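Local structure of paenibacillus xanthan lyase (Paenibacillus, 6F2P) at residues A[917-923]-A[947-952]; A[936-942]-A[1027-1032]; A[966-972]-A[995-1001]. The protein cleaves the polysaccharide xanthan as a lyase (EC 4.2.2.12) of polysaccharide lyase family 8 and carries a calcium-binding beta domain at its C-terminal end. One frame throughout, in Å; residues are numbered along the deposited sequence.

Interaction 1. Residues A[917-923]-A[947-952]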
ATOM      1  N   VAL A 917       0.483   8.283  55.252  1.00 58.55           N
ATOM      2  CA  VAL A 917       0.616   8.514  56.680  1.00 56.66           C
ATOM      3  C   VAL A 917      -0.477   7.810  57.473  1.00 53.55           C
ATOM      4  O   VAL A 917      -1.666   7.947  57.187  1.00 61.69           O
ATOM      5  CB  VAL A 917       0.631  10.011  57.015  1.00 58.86           C
ATOM      6  CG1 VAL A 917       0.908  10.217  58.496  1.00 60.16           C
ATOM      7  CG2 VAL A 917       1.680  10.710  56.181  1.00 51.74           C
ATOM      8  N   THR A 918      -0.055   7.027  58.457  1.00 55.43           N
ATOM      9  CA  THR A 918      -0.977   6.430  59.405  1.00 62.60           C
ATOM     10  C   THR A 918      -0.453   6.745  60.796  1.00 55.14           C
ATOM     11  O   THR A 918       0.691   6.430  61.116  1.00 58.58           O
ATOM     12  CB  THR A 918      -1.106   4.903  59.205  1.00 62.60           C
ATOM     13  OG1 THR A 918       0.185   4.291  59.300  1.00 64.09           O
ATOM     14  CG2 THR A 918      -1.708   4.587  57.840  1.00 49.95           C
ATOM     15  N   LYS A 919      -1.274   7.394  61.613  1.00 59.54           N
ATOM     16  CA  LYS A 919      -0.849   7.781  62.956  1.00 58.44           C
ATOM     17  C   LYS A 919      -1.368   6.815  64.014  1.00 53.78           C
ATOM     18  O   LYS A 919      -2.259   6.000  63.755  1.00 47.40           O
ATOM     19  CB  LYS A 919      -1.305   9.207  63.287  1.00 56.42           C
ATOM     20  CG  LYS A 919      -0.942  10.241  62.228  1.00 62.10           C
ATOM     21  CD  LYS A 919      -1.386  11.646  62.625  1.00 62.86           C
ATOM     22  CE  LYS A 919      -1.305  12.606  61.439  1.00 74.69           C
ATOM     23  NZ  LYS A 919      -1.643  14.014  61.802  1.00 69.35           N
ATOM     24  N   VAL A 920      -0.781   6.903  65.200  1.00 54.07           N
ATOM     25  CA  VAL A 920      -1.295   6.223  66.382  1.00 51.96           C
ATOM     26  C   VAL A 920      -1.191   7.211  67.537  1.00 58.40           C
ATOM     27  O   VAL A 920      -0.131   7.798  67.766  1.00 56.42           O
ATOM     28  CB  VAL A 920      -0.527   4.913  66.692  1.00 52.83           C
ATOM     29  CG1 VAL A 920      -0.740   4.492  68.137  1.00 55.07           C
ATOM     30  CG2 VAL A 920      -0.952   3.796  65.735  1.00 40.42           C
ATOM     31  N   GLY A 921      -2.303   7.427  68.234  1.00 55.61           N
ATOM     32  CA  GLY A 921      -2.354   8.435  69.275  1.00 54.80           C
ATOM     33  C   GLY A 921      -2.703   9.822  68.758  1.00 56.24           C
ATOM     34  O   GLY A 921      -2.892  10.034  67.561  1.00 59.91           O
ATOM     35  N   THR A 922      -2.773  10.778  69.674  1.00 64.70           N
ATOM     36  CA  THR A 922      -3.231  12.122  69.350  1.00 72.09           C
ATOM     37  C   THR A 922      -2.067  13.078  69.099  1.00 66.89           C
ATOM     38  O   THR A 922      -1.301  13.393  70.012  1.00 66.24           O
ATOM     39  CB  THR A 922      -4.126  12.673  70.476  1.00 71.33           C
ATOM     40  OG1 THR A 922      -5.092  11.678  70.836  1.00 65.66           O
ATOM     41  CG2 THR A 922      -4.847  13.940  70.031  1.00 60.25           C
ATOM     42  N   TRP A 923      -1.947  13.537  67.855  1.00 61.86           N
ATOM     43  CA  TRP A 923      -0.881  14.461  67.468  1.00 67.56           C
ATOM     44  C   TRP A 923      -1.451  15.845  67.138  1.00 70.39           C
ATOM     45  O   TRP A 923      -2.553  15.957  66.605  1.00 76.71           O
ATOM     46  CB  TRP A 923      -0.092  13.899  66.274  1.00 70.64           C
ATOM     47  CG  TRP A 923       0.635  12.612  66.587  1.00 62.04           C
ATOM     48  CD1 TRP A 923       0.086  11.363  66.698  1.00 60.78           C
ATOM     49  CD2 TRP A 923       2.041  12.454  66.835  1.00 56.86           C
ATOM     50  NE1 TRP A 923       1.062  10.441  67.003  1.00 60.00           N
ATOM     51  CE2 TRP A 923       2.269  11.085  67.092  1.00 57.58           C
ATOM     52  CE3 TRP A 923       3.127  13.336  66.866  1.00 55.16           C
ATOM     53  CZ2 TRP A 923       3.538  10.579  67.370  1.00 54.36           C
ATOM     54  CZ3 TRP A 923       4.385  12.833  67.144  1.00 49.02           C
ATOM     55  CH2 TRP A 923       4.580  11.467  67.393  1.00 52.74           C
ATOM     56  N   THR A 947       3.373   5.415  73.439  1.00 49.95           N
ATOM     57  CA  THR A 947       2.030   5.044  73.006  1.00 49.47           C
ATOM     58  C   THR A 947       1.791   5.544  71.598  1.00 57.11           C
ATOM     59  O   THR A 947       1.029   4.949  70.840  1.00 58.84           O
ATOM     60  CB  THR A 947       0.954   5.677  73.909  1.00 55.81           C
ATOM     61  OG1 THR A 947       1.504   5.926  75.208  1.00 52.80           O
ATOM     62  CG2 THR A 947      -0.257   4.760  74.023  1.00 47.86           C
ATOM     63  N   LYS A 948       2.463   6.640  71.257  1.00 54.57           N
ATOM     64  CA  LYS A 948       2.237   7.337  69.998  1.00 58.39           C
ATOM     65  C   LYS A 948       3.209   6.887  68.902  1.00 59.37           C
ATOM     66  O   LYS A 948       4.295   6.382  69.190  1.00 61.57           O
ATOM     67  CB  LYS A 948       2.373   8.848  70.208  1.00 56.00           C
ATOM     68  CG  LYS A 948       1.719   9.389  71.470  1.00 56.77           C
ATOM     69  CD  LYS A 948       0.362  10.010  71.183  1.00 61.57           C
ATOM     70  CE  LYS A 948      -0.061  10.942  72.309  1.00 57.30           C
ATOM     71  NZ  LYS A 948       0.835  12.132  72.426  1.00 52.82           N
ATOM     72  N   SER A 949       2.802   7.081  67.647  1.00 58.36           N
ATOM     73  CA  SER A 949       3.648   6.805  66.488  1.00 59.14           C
ATOM     74  C   SER A 949       3.110   7.437  65.196  1.00 60.52           C
ATOM     75  O   SER A 949       1.897   7.567  65.003  1.00 63.06           O
ATOM     76  CB  SER A 949       3.857   5.295  66.293  1.00 56.42           C
ATOM     77  OG  SER A 949       2.673   4.659  65.845  1.00 50.74           O
ATOM     78  N   VAL A 950       4.029   7.845  64.327  1.00 59.48           N
ATOM     79  CA  VAL A 950       3.691   8.338  62.994  1.00 56.60           C
ATOM     80  C   VAL A 950       4.477   7.534  61.957  1.00 49.51           C
ATOM     81  O   VAL A 950       5.707   7.552  61.967  1.00 52.12           O
ATOM     82  CB  VAL A 950       4.025   9.845  62.839  1.00 50.30           C
ATOM     83  CG1 VAL A 950       3.783  10.306  61.410  1.00 41.50           C
ATOM     84  CG2 VAL A 950       3.208  10.679  63.811  1.00 46.67           C
ATOM     85  N   THR A 951       3.774   6.831  61.071  1.00 53.07           N
ATOM     86  CA  THR A 951       4.425   5.941  60.098  1.00 48.59           C
ATOM     87  C   THR A 951       4.332   6.424  58.645  1.00 46.78           C
ATOM     88  O   THR A 951       3.271   6.350  58.024  1.00 52.59           O
ATOM     89  CB  THR A 951       3.859   4.500  60.182  1.00 40.79           C
ATOM     90  OG1 THR A 951       4.081   3.967  61.492  1.00 45.92           O
ATOM     91  CG2 THR A 951       4.528   3.596  59.163  1.00 38.35           C
ATOM     92  N   PHE A 952       5.454   6.899  58.105  1.00 44.24           N
ATOM     93  CA  PHE A 952       5.534   7.311  56.704  1.00 39.98           C
ATOM     94  C   PHE A 952       5.782   6.109  55.792  1.00 39.84           C
ATOM     95  O   PHE A 952       6.876   5.552  55.782  1.00 47.56           O
ATOM     96  CB  PHE A 952       6.678   8.311  56.499  1.00 36.00           C
ATOM     97  CG  PHE A 952       6.565   9.570  57.319  1.00 40.07           C
ATOM     98  CD1 PHE A 952       7.109   9.639  58.593  1.00 40.89           C
ATOM     99  CD2 PHE A 952       5.947  10.697  56.802  1.00 45.20           C
ATOM    100  CE1 PHE A 952       7.023  10.803  59.348  1.00 38.33           C
ATOM    101  CE2 PHE A 952       5.856  11.867  57.554  1.00 51.42           C
ATOM    102  CZ  PHE A 952       6.396  11.916  58.830  1.00 43.78           C
TER
HETATM  103  O   HOH W   1       2.057   4.790  63.057  1.00 44.71           O

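Interaction 2. Residues A[936-942]-A[1027-1032]. With CA (calcium ion), chain G.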
ATOM      1  N   ASP A 936       2.435  22.815  57.723  1.00 65.42           N
ATOM      2  CA  ASP A 936       2.487  22.497  59.138  1.00 67.87           C
ATOM      3  C   ASP A 936       3.428  21.335  59.463  1.00 72.68           C
ATOM      4  O   ASP A 936       4.081  20.777  58.578  1.00 72.53           O
ATOM      5  CB  ASP A 936       1.074  22.143  59.618  1.00 63.17           C
ATOM      6  CG  ASP A 936       0.517  20.885  58.946  1.00 58.69           C
ATOM      7  OD1 ASP A 936       1.123  20.397  57.964  1.00 67.96           O
ATOM      8  OD2 ASP A 936      -0.549  20.399  59.381  1.00 47.25           O
ATOM      9  N   TYR A 937       3.486  20.999  60.751  1.00 72.28           N
ATOM     10  CA  TYR A 937       4.072  19.758  61.248  1.00 62.71           C
ATOM     11  C   TYR A 937       3.226  19.311  62.434  1.00 60.99           C
ATOM     12  O   TYR A 937       2.340  20.041  62.862  1.00 67.73           O
ATOM     13  CB  TYR A 937       5.524  19.969  61.679  1.00 63.36           C
ATOM     14  CG  TYR A 937       5.751  21.193  62.535  1.00 64.39           C
ATOM     15  CD1 TYR A 937       5.577  21.147  63.912  1.00 61.66           C
ATOM     16  CD2 TYR A 937       6.151  22.394  61.964  1.00 67.29           C
ATOM     17  CE1 TYR A 937       5.789  22.267  64.694  1.00 72.77           C
ATOM     18  CE2 TYR A 937       6.367  23.519  62.737  1.00 73.07           C
ATOM     19  CZ  TYR A 937       6.186  23.452  64.100  1.00 76.69           C
ATOM     20  OH  TYR A 937       6.402  24.576  64.870  1.00 76.70           O
ATOM     21  N   ILE A 938       3.485  18.125  62.967  1.00 50.77           N
ATOM     22  CA  ILE A 938       2.724  17.658  64.119  1.00 54.74           C
ATOM     23  C   ILE A 938       3.623  17.295  65.307  1.00 60.01           C
ATOM     24  O   ILE A 938       4.824  17.083  65.142  1.00 58.85           O
ATOM     25  CB  ILE A 938       1.789  16.483  63.753  1.00 53.13           C
ATOM     26  CG1 ILE A 938       2.570  15.341  63.104  1.00 53.35           C
ATOM     27  CG2 ILE A 938       0.697  16.952  62.813  1.00 55.04           C
ATOM     28  CD1 ILE A 938       1.715  14.124  62.807  1.00 47.40           C
ATOM     29  N   HIS A 939       3.042  17.256  66.506  1.00 61.59           N
ATOM     30  CA  HIS A 939       3.794  16.895  67.708  1.00 58.72           C
ATOM     31  C   HIS A 939       2.953  16.140  68.739  1.00 58.33           C
ATOM     32  O   HIS A 939       1.724  16.221  68.729  1.00 61.48           O
ATOM     33  CB  HIS A 939       4.495  18.117  68.330  1.00 58.38           C
ATOM     34  CG  HIS A 939       3.563  19.172  68.846  1.00 70.60           C
ATOM     35  ND1 HIS A 939       2.717  18.965  69.914  1.00 71.08           N
ATOM     36  CD2 HIS A 939       3.368  20.456  68.456  1.00 71.39           C
ATOM     37  CE1 HIS A 939       2.029  20.069  70.151  1.00 70.19           C
ATOM     38  NE2 HIS A 939       2.406  20.989  69.281  1.00 73.88           N
ATOM     39  N   ASP A 940       3.628  15.403  69.621  1.00 55.68           N
ATOM     40  CA  ASP A 940       2.956  14.517  70.575  1.00 64.26           C
ATOM     41  C   ASP A 940       2.542  15.229  71.865  1.00 64.45           C
ATOM     42  O   ASP A 940       1.888  14.638  72.731  1.00 51.46           O
ATOM     43  CB  ASP A 940       3.833  13.300  70.902  1.00 60.34           C
ATOM     44  CG  ASP A 940       5.073  13.661  71.714  1.00 57.73           C
ATOM     45  OD1 ASP A 940       5.628  14.768  71.515  1.00 52.94           O
ATOM     46  OD2 ASP A 940       5.488  12.827  72.553  1.00 53.59           O
ATOM     47  N   GLY A 941       2.925  16.498  71.984  1.00 63.19           N
ATOM     48  CA  GLY A 941       2.562  17.297  73.136  1.00 58.97           C
ATOM     49  C   GLY A 941       3.292  16.872  74.394  1.00 61.99           C
ATOM     50  O   GLY A 941       2.783  17.042  75.503  1.00 69.85           O
ATOM     51  N   ASN A 942       4.493  16.328  74.210  1.00 66.03           N
ATOM     52  CA  ASN A 942       5.328  15.816  75.303  1.00 62.48           C
ATOM     53  C   ASN A 942       4.560  14.961  76.303  1.00 58.10           C
ATOM     54  O   ASN A 942       4.803  15.041  77.506  1.00 69.76           O
ATOM     55  CB  ASN A 942       6.060  16.953  76.033  1.00 61.08           C
ATOM     56  CG  ASN A 942       7.407  16.512  76.606  1.00 62.01           C
ATOM     57  OD1 ASN A 942       7.652  15.321  76.792  1.00 60.70           O
ATOM     58  ND2 ASN A 942       8.283  17.475  76.881  1.00 61.47           N
ATOM     59  N   GLY A1027      11.554  14.972  75.633  1.00 56.08           N
ATOM     60  CA  GLY A1027      10.951  16.227  75.226  1.00 54.63           C
ATOM     61  C   GLY A1027       9.892  16.034  74.155  1.00 57.08           C
ATOM     62  O   GLY A1027       9.359  14.933  73.977  1.00 54.51           O
ATOM     63  N   TYR A1028       9.587  17.110  73.437  1.00 55.71           N
ATOM     64  CA  TYR A1028       8.567  17.074  72.392  1.00 58.60           C
ATOM     65  C   TYR A1028       9.020  16.267  71.177  1.00 55.26           C
ATOM     66  O   TYR A1028      10.155  16.405  70.715  1.00 51.43           O
ATOM     67  CB  TYR A1028       8.193  18.497  71.958  1.00 67.01           C
ATOM     68  CG  TYR A1028       7.219  19.192  72.882  1.00 63.52           C
ATOM     69  CD1 TYR A1028       5.854  18.954  72.787  1.00 62.55           C
ATOM     70  CD2 TYR A1028       7.660  20.093  73.844  1.00 67.72           C
ATOM     71  CE1 TYR A1028       4.960  19.588  73.627  1.00 60.89           C
ATOM     72  CE2 TYR A1028       6.770  20.730  74.690  1.00 67.18           C
ATOM     73  CZ  TYR A1028       5.420  20.470  74.576  1.00 62.51           C
ATOM     74  OH  TYR A1028       4.520  21.094  75.407  1.00 62.53           O
ATOM     75  N   VAL A1029       8.124  15.435  70.657  1.00 50.86           N
ATOM     76  CA  VAL A1029       8.417  14.650  69.460  1.00 53.50           C
ATOM     77  C   VAL A1029       7.707  15.220  68.226  1.00 50.68           C
ATOM     78  O   VAL A1029       6.484  15.203  68.145  1.00 53.79           O
ATOM     79  CB  VAL A1029       8.025  13.167  69.651  1.00 47.95           C
ATOM     80  CG1 VAL A1029       8.294  12.365  68.376  1.00 47.02           C
ATOM     81  CG2 VAL A1029       8.774  12.569  70.826  1.00 53.29           C
ATOM     82  N   VAL A1030       8.481  15.714  67.265  1.00 44.95           N
ATOM     83  CA  VAL A1030       7.929  16.296  66.041  1.00 50.44           C
ATOM     84  C   VAL A1030       7.946  15.302  64.875  1.00 47.35           C
ATOM     85  O   VAL A1030       8.919  14.573  64.685  1.00 50.12           O
ATOM     86  CB  VAL A1030       8.699  17.591  65.639  1.00 49.86           C
ATOM     87  CG1 VAL A1030       8.377  18.017  64.212  1.00 49.88           C
ATOM     88  CG2 VAL A1030       8.403  18.718  66.622  1.00 54.09           C
ATOM     89  N   ALA A1031       6.859  15.272  64.109  1.00 46.82           N
ATOM     90  CA  ALA A1031       6.787  14.495  62.871  1.00 47.29           C
ATOM     91  C   ALA A1031       6.492  15.431  61.700  1.00 54.69           C
ATOM     92  O   ALA A1031       5.511  16.173  61.734  1.00 54.91           O
ATOM     93  CB  ALA A1031       5.712  13.412  62.975  1.00 37.15           C
ATOM     94  N   ASP A1032       7.332  15.395  60.666  1.00 51.84           N
ATOM     95  CA  ASP A1032       7.202  16.327  59.544  1.00 47.79           C
ATOM     96  C   ASP A1032       7.212  15.624  58.179  1.00 54.49           C
ATOM     97  O   ASP A1032       6.153  15.343  57.612  1.00 54.90           O
ATOM     98  CB  ASP A1032       8.302  17.396  59.618  1.00 45.74           C
ATOM     99  CG  ASP A1032       8.099  18.526  58.624  1.00 52.10           C
ATOM    100  OD1 ASP A1032       6.949  18.750  58.186  1.00 56.02           O
ATOM    101  OD2 ASP A1032       9.097  19.204  58.293  1.00 52.45           O
TER
HETATM  102 CA    CA G1106       4.703  19.015  57.106  1.00 58.42          CA

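Interaction 3. Residues A[966-972]-A[995-1001]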
ATOM      1  N   MET A 966      15.123  12.932  56.529  1.00 45.87           N
ATOM      2  CA  MET A 966      14.005  13.419  57.331  1.00 42.21           C
ATOM      3  C   MET A 966      14.196  14.882  57.739  1.00 46.21           C
ATOM      4  O   MET A 966      15.309  15.329  58.035  1.00 39.33           O
ATOM      5  CB  MET A 966      13.784  12.541  58.561  1.00 37.73           C
ATOM      6  CG  MET A 966      12.634  13.013  59.438  1.00 49.45           C
ATOM      7  SD  MET A 966      12.396  12.056  60.945  1.00 36.55           S
ATOM      8  CE  MET A 966      11.759  10.510  60.296  1.00 24.39           C
ATOM      9  N   MET A 967      13.099  15.628  57.729  1.00 47.98           N
ATOM     10  CA  MET A 967      13.110  17.016  58.153  1.00 45.40           C
ATOM     11  C   MET A 967      12.171  17.161  59.338  1.00 47.77           C
ATOM     12  O   MET A 967      11.215  16.394  59.469  1.00 45.29           O
ATOM     13  CB  MET A 967      12.649  17.907  57.005  1.00 53.39           C
ATOM     14  CG  MET A 967      12.660  19.392  57.303  1.00 55.37           C
ATOM     15  SD  MET A 967      12.255  20.322  55.823  1.00 56.06           S
ATOM     16  CE  MET A 967      13.625  19.859  54.764  1.00 54.57           C
ATOM     17  N   TRP A 968      12.449  18.130  60.205  1.00 50.18           N
ATOM     18  CA  TRP A 968      11.592  18.391  61.355  1.00 49.32           C
ATOM     19  C   TRP A 968      11.732  19.833  61.845  1.00 52.28           C
ATOM     20  O   TRP A 968      12.604  20.577  61.385  1.00 48.16           O
ATOM     21  CB  TRP A 968      11.900  17.406  62.491  1.00 47.18           C
ATOM     22  CG  TRP A 968      13.351  17.376  62.884  1.00 49.79           C
ATOM     23  CD1 TRP A 968      14.058  18.371  63.497  1.00 48.44           C
ATOM     24  CD2 TRP A 968      14.270  16.292  62.694  1.00 50.60           C
ATOM     25  NE1 TRP A 968      15.359  17.978  63.698  1.00 46.14           N
ATOM     26  CE2 TRP A 968      15.517  16.705  63.214  1.00 50.77           C
ATOM     27  CE3 TRP A 968      14.162  15.014  62.134  1.00 45.52           C
ATOM     28  CZ2 TRP A 968      16.646  15.886  63.192  1.00 48.04           C
ATOM     29  CZ3 TRP A 968      15.285  14.201  62.109  1.00 44.54           C
ATOM     30  CH2 TRP A 968      16.510  14.641  62.638  1.00 49.97           C
ATOM     31  N   ALA A 969      10.870  20.207  62.788  1.00 61.61           N
ATOM     32  CA  ALA A 969      10.896  21.533  63.402  1.00 60.49           C
ATOM     33  C   ALA A 969      11.723  21.576  64.695  1.00 62.48           C
ATOM     34  O   ALA A 969      11.291  21.079  65.737  1.00 60.81           O
ATOM     35  CB  ALA A 969       9.479  22.024  63.651  1.00 62.76           C
ATOM     36  N   ALA A 970      12.905  22.185  64.627  1.00 58.17           N
ATOM     37  CA  ALA A 970      13.835  22.175  65.757  1.00 63.37           C
ATOM     38  C   ALA A 970      13.601  23.334  66.719  1.00 72.96           C
ATOM     39  O   ALA A 970      13.161  24.407  66.310  1.00 76.57           O
ATOM     40  CB  ALA A 970      15.279  22.178  65.260  1.00 55.52           C
ATOM     41  N   HIS A 971      13.899  23.119  68.000  1.00 73.34           N
ATOM     42  CA  HIS A 971      13.811  24.201  68.982  1.00 79.30           C
ATOM     43  C   HIS A 971      14.720  23.993  70.194  1.00 76.95           C
ATOM     44  O   HIS A 971      15.943  23.967  70.064  1.00 72.82           O
ATOM     45  CB  HIS A 971      12.365  24.425  69.434  1.00 76.69           C
ATOM     46  CG  HIS A 971      12.082  25.835  69.861  1.00 88.55           C
ATOM     47  ND1 HIS A 971      10.954  26.188  70.572  1.00 85.62           N
ATOM     48  CD2 HIS A 971      12.778  26.981  69.670  1.00 82.45           C
ATOM     49  CE1 HIS A 971      10.972  27.488  70.806  1.00 86.33           C
ATOM     50  NE2 HIS A 971      12.067  27.993  70.268  1.00 89.67           N
ATOM     51  N   THR A 972      14.118  23.879  71.373  1.00 71.23           N
ATOM     52  CA  THR A 972      14.859  23.601  72.601  1.00 64.49           C
ATOM     53  C   THR A 972      14.016  22.704  73.497  1.00 61.21           C
ATOM     54  O   THR A 972      14.540  21.946  74.315  1.00 65.67           O
ATOM     55  CB  THR A 972      15.226  24.888  73.378  1.00 64.16           C
ATOM     56  OG1 THR A 972      14.161  25.842  73.263  1.00 74.82           O
ATOM     57  CG2 THR A 972      16.511  25.498  72.831  1.00 61.16           C
ATOM     58  N   GLN A 995      16.108  16.160  67.914  1.00 51.56           N
ATOM     59  CA  GLN A 995      15.216  17.122  67.267  1.00 49.71           C
ATOM     60  C   GLN A 995      15.279  18.546  67.812  1.00 54.77           C
ATOM     61  O   GLN A 995      14.520  19.409  67.373  1.00 57.51           O
ATOM     62  CB  GLN A 995      13.769  16.623  67.295  1.00 44.87           C
ATOM     63  CG  GLN A 995      13.464  15.599  66.229  1.00 45.76           C
ATOM     64  CD  GLN A 995      12.020  15.163  66.243  1.00 42.86           C
ATOM     65  OE1 GLN A 995      11.267  15.513  67.148  1.00 48.83           O
ATOM     66  NE2 GLN A 995      11.619  14.399  65.234  1.00 43.34           N
ATOM     67  N   GLN A 996      16.166  18.807  68.764  1.00 56.12           N
ATOM     68  CA  GLN A 996      16.388  20.191  69.166  1.00 62.59           C
ATOM     69  C   GLN A 996      17.584  20.756  68.400  1.00 58.30           C
ATOM     70  O   GLN A 996      18.426  21.463  68.951  1.00 61.96           O
ATOM     71  CB  GLN A 996      16.544  20.329  70.685  1.00 59.38           C
ATOM     72  CG  GLN A 996      17.662  19.516  71.299  1.00 54.86           C
ATOM     73  CD  GLN A 996      17.835  19.798  72.778  1.00 50.54           C
ATOM     74  OE1 GLN A 996      16.879  19.727  73.556  1.00 42.16           O
ATOM     75  NE2 GLN A 996      19.060  20.127  73.174  1.00 47.48           N
ATOM     76  N   GLY A 997      17.634  20.431  67.112  1.00 54.38           N
ATOM     77  CA  GLY A 997      18.722  20.831  66.241  1.00 54.96           C
ATOM     78  C   GLY A 997      18.520  20.288  64.838  1.00 56.96           C
ATOM     79  O   GLY A 997      17.734  19.361  64.636  1.00 57.00           O
ATOM     80  N   ASN A 998      19.223  20.873  63.871  1.00 62.05           N
ATOM     81  CA  ASN A 998      19.132  20.468  62.466  1.00 55.78           C
ATOM     82  C   ASN A 998      17.705  20.452  61.908  1.00 54.43           C
ATOM     83  O   ASN A 998      17.312  19.525  61.193  1.00 60.52           O
ATOM     84  CB  ASN A 998      19.806  19.111  62.248  1.00 48.88           C
ATOM     85  CG  ASN A 998      21.255  19.104  62.688  1.00 56.87           C
ATOM     86  OD1 ASN A 998      21.666  18.272  63.508  1.00 55.11           O
ATOM     87  ND2 ASN A 998      22.043  20.034  62.147  1.00 42.21           N
ATOM     88  N   GLY A 999      16.933  21.480  62.236  1.00 46.10           N
ATOM     89  CA  GLY A 999      15.587  21.605  61.709  1.00 51.04           C
ATOM     90  C   GLY A 999      15.592  22.347  60.388  1.00 59.96           C
ATOM     91  O   GLY A 999      16.509  23.122  60.105  1.00 52.54           O
ATOM     92  N   GLY A1000      14.573  22.101  59.569  1.00 59.50           N
ATOM     93  CA  GLY A1000      14.435  22.790  58.298  1.00 56.84           C
ATOM     94  C   GLY A1000      15.221  22.165  57.160  1.00 55.91           C
ATOM     95  O   GLY A1000      14.969  22.454  55.990  1.00 60.59           O
ATOM     96  N   VAL A1001      16.177  21.309  57.503  1.00 56.75           N
ATOM     97  CA  VAL A1001      17.014  20.651  56.507  1.00 56.11           C
ATOM     98  C   VAL A1001      16.671  19.171  56.373  1.00 52.24           C
ATOM     99  O   VAL A1001      16.028  18.588  57.254  1.00 47.87           O
ATOM    100  CB  VAL A1001      18.506  20.787  56.857  1.00 45.52           C
ATOM    101  CG1 VAL A1001      18.978  22.208  56.608  1.00 43.18           C
ATOM    102  CG2 VAL A1001      18.743  20.376  58.308  1.00 44.84           C
TER

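Interaction 1. Residues A[917-923]-A[947-952]
The carbonyl oxygen of Val920 is gripped by two N-H groups that arrive from opposite faces of its carbonyl plane. Ser949 N comes from across the contact at 3.0 Å, and Trp923 NE1 folds back to Val920 O from its own segment, also at 3.0 Å. The setting is an antiparallel pairing of strands 917-920 and 949-952, whose axes run 167° apart, in a sheet of the Golvesin C-terminal domain, where 917-920 is an outermost strand. Val920 N returns a 2.8 Å bond to Ser949 O, while Thr951 N donates to Thr918 O.

The indole lies over Val950. Val950 CG2 stands 3.5 Å from the centroid of the six-membered ring of Trp923, 16° off the ring normal, a CH-pi contact over the face. Val950 CG2 is turned there because it sits anti to the carbonyl carbon, leaving CG1 to meet Val917 CG1. With an alanine at Trp923, Val950 CG2 would probably lose the ring over it and Val920 O one of its two donors, opening a gap beside Ile938. Lys948 CB meets the indole obliquely near CZ2, and Lys948 NZ, held mainly by Thr943 O, makes only a weak bond to Thr922 O. On the face carrying Thr918 and Ser949, one water donates to Thr918 O and bridges to Ser949 OG and, at 2.7 Å, to Thr951 OG1.

Interaction 2. Residues A[936-942]-A[1027-1032]
Segments 936-942 and 1027-1032 run antiparallel, their end-to-end directions 158° apart, where strand 937-939 pairs with strand 1030-1039 in an antiparallel sheet of the Golvesin C-terminal domain. Ile938 and Ala1031 form a hydrogen-bonded pair: Ile938 N donates to Ala1031 O at 3.1 Å (173° at the hydrogen), and Ala1031 N answers to Ile938 O. His939 and Val1030 form the next, non-hydrogen-bonded pair, beyond which Asp940 N reaches Val1029 O.

There the ladder passes from backbone to side chain. Asp940 OD1 takes Val1029 N at 2.7 Å, from above the carboxylate plane. With CG lodged between the backbone N and the carbonyl carbon (chi1 69°), the carboxylate crosses the Val1029 side chain at about a right angle; its other oxygen, OD2, forms a salt bridge with Lys945. Tyr1028 then covers the turn: Asn942 CB rests over the centre of its ring, 3.7 Å from the centroid, while the edge of Tyr1028 faces the His939 ring in a T-shaped pair. Ile938 CG1 packs on Ala1031 CB at 3.7 Å.

At the far end the two segments share a calcium ion, bound by Asp936 O at 2.4 Å and by Asp1032 OD1 at 2.5 Å; Asp910, Asn911 and Tyr933 complete the protein ligands. One backbone carbonyl and one carboxylate thus tie the two segments together through the metal, whose positive charge probably offsets the acidic groups gathered round it.

Interaction 3. Residues A[966-972]-A[995-1001]
Trp968 turns its indole from segment 966-972 onto the 995-1001 loop. Its CG lies between the backbone N and the carbonyl carbon (chi1 54°), which brings the ring beneath Gln995. From CB, 4.1 Å from Gln995 NE2, the side chain passes to CG and CD2, both under Gln995 CG. That methylene stands 3.6 Å from the centroid of the five-membered ring, 7° off its normal, in a CH-pi contact. CD1 flanks the same methylene, and CE3 approaches Gln995 NE2, whose hydrogen bond goes to Val1030 O. On the edge of the five-membered ring, Trp968 NE1 donates to Gly997 O at 2.9 Å; the acceptor lies in the ring plane and the bond is fairly straight, 166° at the hydrogen. CE2 and CZ2 border the same carbonyl.

The backbone of Trp968 adds a second tie: Gly1000 N reaches Trp968 O at 3.1 Å. Ala970 CB points into the loop, 3.5 Å from both Gly997 N and Gly999 N. Gly999 CA lies against Trp968 O. Met967, bent at its last torsion, brings CE near Gly1000 O.

The contact joins the end of strand 960-967 to the connection between strands 987-993 and 1003-1010, with Trp968 also packed on Val1030 of strand 1030-1039 and Gln995 on Val978 of strand 978-984.

How the interactions relate
All three contacts lie in the Golvesin C-terminal domain, some 65 to 70 Å from the centre of the chain. Interactions 1 and 2, centred 10 Å apart, meet through Trp923, whose CZ3 packs 3.3 Å from Val1029 O, and through Lys948 NZ, 2.7 Å from Asp940 O. Interaction 3, its centre 11 Å from that of interaction 2, joins it through Val1030 O and Gln995 NE2, probably hydrogen-bonded at 2.8 Å; strands 1030-1039 and 960-967 are neighbours in one sheet. Interactions 1 and 3 do not touch, although their nearest atoms are about 5 Å apart. Interaction 2 therefore sits between the others and, of the three, is the one that supplies ligands to the calcium about 8 Å from the Met967 side chain.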